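Local structure of Lin1840 protein (Listeria innocua serovar 6a, 4ZOC) at residues S547-M552 with V641-L646. The protein probably hydrolyses terminal, non-reducing beta-D-glucosyl residues, releasing beta-D-glucose, as a family 3 glycosidase involved in beta-1,2-glucan metabolism. The protein carries 2 engineered substitutions. Numbering follows the deposited sequence.
Sequences SGKLSM and VIQVYL
The aliphatic part of Lys549 lies against Val641, the two side chains running side by side with opposite headings. Lys549 touches with two of its methylenes: CG is 3.9 Å from Val641 CB, and CE returns to Val641 CB at 4.0 Å. A bend at chi2 (-61°) turns the chain along the valine before it runs on extended to NZ, which forms a salt bridge with Glu640 and a hydrogen bond to the carbonyl of Gly601. Val641 places CG2 beside its own backbone N, and Val641 CG2 also meets Ser547 O at 3.9 Å. Lys549 CG is flanked by the amide of Gln643 as well, with NE2 at 4.0 Å. That amide is fixed at both ends within the strand: NE2 donates to Val641 O (3.2 Å) from above the carbonyl plane, while Tyr645 OH donates a hydrogen bond to Gln643 OE1 (2.6 Å) in its carbonyl plane; NE2 also makes a weak hydrogen bond to Gly599 O, outside the strand. No hydrogen bond joins the two segments directly. This buried packing brings the loop following helix 532-541, in the family 3 C-terminal region, onto fibronectin type III-like strand 638-648, which pairs antiparallel with 659-668 and 699-706; Phe110 packs against both Lys549 and Val641.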
loop_
_atom_site.group_PDB
_atom_site.type_symbol
_atom_site.label_atom_id
_atom_site.label_comp_id
_atom_site.label_asym_id
_atom_site.label_seq_id
_atom_site.Cartn_x
_atom_site.Cartn_y
_atom_site.Cartn_z
ATOM N N SER A 547 -8.763 -30.302 -6.695
ATOM C CA SER A 547 -9.761 -29.834 -5.833
ATOM C C SER A 547 -9.445 -28.638 -5.004
ATOM O O SER A 547 -10.280 -28.200 -4.187
ATOM C CB SER A 547 -10.253 -30.957 -4.929
ATOM O OG SER A 547 -9.287 -31.336 -3.983
ATOM N N GLY A 548 -8.251 -28.078 -5.212
ATOM C CA GLY A 548 -7.835 -26.840 -4.570
ATOM C C GLY A 548 -8.490 -25.572 -5.139
ATOM O O GLY A 548 -9.005 -25.547 -6.266
ATOM N N LYS A 549 -8.559 -24.539 -4.274
ATOM C CA LYS A 549 -9.202 -23.246 -4.610
ATOM C C LYS A 549 -8.201 -22.204 -4.181
ATOM O O LYS A 549 -7.419 -22.396 -3.227
ATOM C CB LYS A 549 -10.500 -22.971 -3.836
ATOM C CG LYS A 549 -11.591 -24.018 -3.993
ATOM C CD LYS A 549 -12.071 -24.198 -5.435
ATOM C CE LYS A 549 -13.404 -24.931 -5.409
ATOM N NZ LYS A 549 -14.016 -25.162 -6.780
ATOM N N LEU A 550 -8.120 -21.133 -4.923
ATOM C CA LEU A 550 -7.159 -20.089 -4.562
ATOM C C LEU A 550 -7.461 -19.508 -3.184
ATOM O O LEU A 550 -8.600 -19.109 -2.931
ATOM C CB LEU A 550 -7.114 -19.004 -5.653
ATOM C CG LEU A 550 -6.490 -19.408 -6.988
ATOM C CD1 LEU A 550 -6.588 -18.126 -7.881
ATOM C CD2 LEU A 550 -5.075 -19.936 -6.945
ATOM N N SER A 551 -6.429 -19.469 -2.334
ATOM C CA SER A 551 -6.534 -18.758 -1.042
ATOM C C SER A 551 -5.911 -17.345 -1.076
ATOM O O SER A 551 -5.938 -16.575 -0.050
ATOM C CB SER A 551 -5.941 -19.663 0.025
ATOM O OG SER A 551 -4.566 -19.647 -0.130
ATOM N N MET A 552 -5.378 -16.973 -2.258
ATOM C CA MET A 552 -4.866 -15.638 -2.521
ATOM C C MET A 552 -5.150 -15.263 -3.981
ATOM O O MET A 552 -4.964 -16.071 -4.888
ATOM C CB MET A 552 -3.408 -15.564 -2.167
ATOM C CG MET A 552 -2.856 -14.158 -2.060
ATOM S SD MET A 552 -1.147 -14.121 -1.485
ATOM C CE MET A 552 -1.018 -12.352 -1.196
ATOM N N VAL A 641 -15.437 -27.430 -2.888
ATOM C CA VAL A 641 -15.327 -26.601 -1.645
ATOM C C VAL A 641 -16.509 -25.688 -1.608
ATOM O O VAL A 641 -16.556 -24.669 -2.316
ATOM C CB VAL A 641 -13.962 -25.828 -1.531
ATOM C CG1 VAL A 641 -13.894 -25.000 -0.231
ATOM C CG2 VAL A 641 -12.835 -26.796 -1.570
ATOM N N ILE A 642 -17.475 -26.039 -0.730
ATOM C CA ILE A 642 -18.644 -25.157 -0.490
ATOM C C ILE A 642 -18.140 -24.018 0.403
ATOM O O ILE A 642 -17.478 -24.283 1.405
ATOM C CB ILE A 642 -19.790 -25.869 0.204
ATOM C CG1 ILE A 642 -20.233 -27.082 -0.642
ATOM C CG2 ILE A 642 -20.867 -24.878 0.554
ATOM C CD1 ILE A 642 -21.207 -28.075 0.020
ATOM N N GLN A 643 -18.409 -22.781 -0.005
ATOM C CA GLN A 643 -18.012 -21.550 0.702
ATOM C C GLN A 643 -19.236 -20.743 1.067
ATOM O O GLN A 643 -20.112 -20.553 0.215
ATOM C CB GLN A 643 -17.073 -20.697 -0.171
ATOM C CG GLN A 643 -15.832 -21.482 -0.580
ATOM C CD GLN A 643 -15.177 -21.028 -1.828
ATOM O OE1 GLN A 643 -14.980 -19.840 -2.065
ATOM N NE2 GLN A 643 -14.779 -21.968 -2.618
ATOM N N VAL A 644 -19.236 -20.218 2.291
ATOM C CA VAL A 644 -20.308 -19.298 2.736
ATOM C C VAL A 644 -19.689 -17.981 3.151
ATOM O O VAL A 644 -18.816 -17.933 4.032
ATOM C CB VAL A 644 -21.128 -19.897 3.881
ATOM C CG1 VAL A 644 -22.236 -18.956 4.285
ATOM C CG2 VAL A 644 -21.631 -21.281 3.517
ATOM N N TYR A 645 -20.221 -16.909 2.539
ATOM C CA TYR A 645 -19.834 -15.559 2.806
ATOM C C TYR A 645 -20.976 -14.725 3.396
ATOM O O TYR A 645 -22.185 -14.937 3.121
ATOM C CB TYR A 645 -19.330 -14.919 1.506
ATOM C CG TYR A 645 -18.167 -15.591 0.824
ATOM C CD1 TYR A 645 -18.376 -16.636 -0.039
ATOM C CD2 TYR A 645 -16.890 -15.087 0.954
ATOM C CE1 TYR A 645 -17.329 -17.254 -0.714
ATOM C CE2 TYR A 645 -15.797 -15.721 0.352
ATOM C CZ TYR A 645 -16.024 -16.776 -0.479
ATOM O OH TYR A 645 -15.005 -17.394 -1.114
ATOM N N LEU A 646 -20.605 -13.821 4.246
ATOM C CA LEU A 646 -21.501 -12.832 4.767
ATOM C C LEU A 646 -21.080 -11.355 4.380
ATOM O O LEU A 646 -19.861 -11.001 4.324
ATOM C CB LEU A 646 -21.498 -12.963 6.252
ATOM C CG LEU A 646 -22.795 -12.750 7.008
ATOM C CD1 LEU A 646 -23.914 -13.654 6.412
ATOM C CD2 LEU A 646 -22.462 -13.059 8.458
#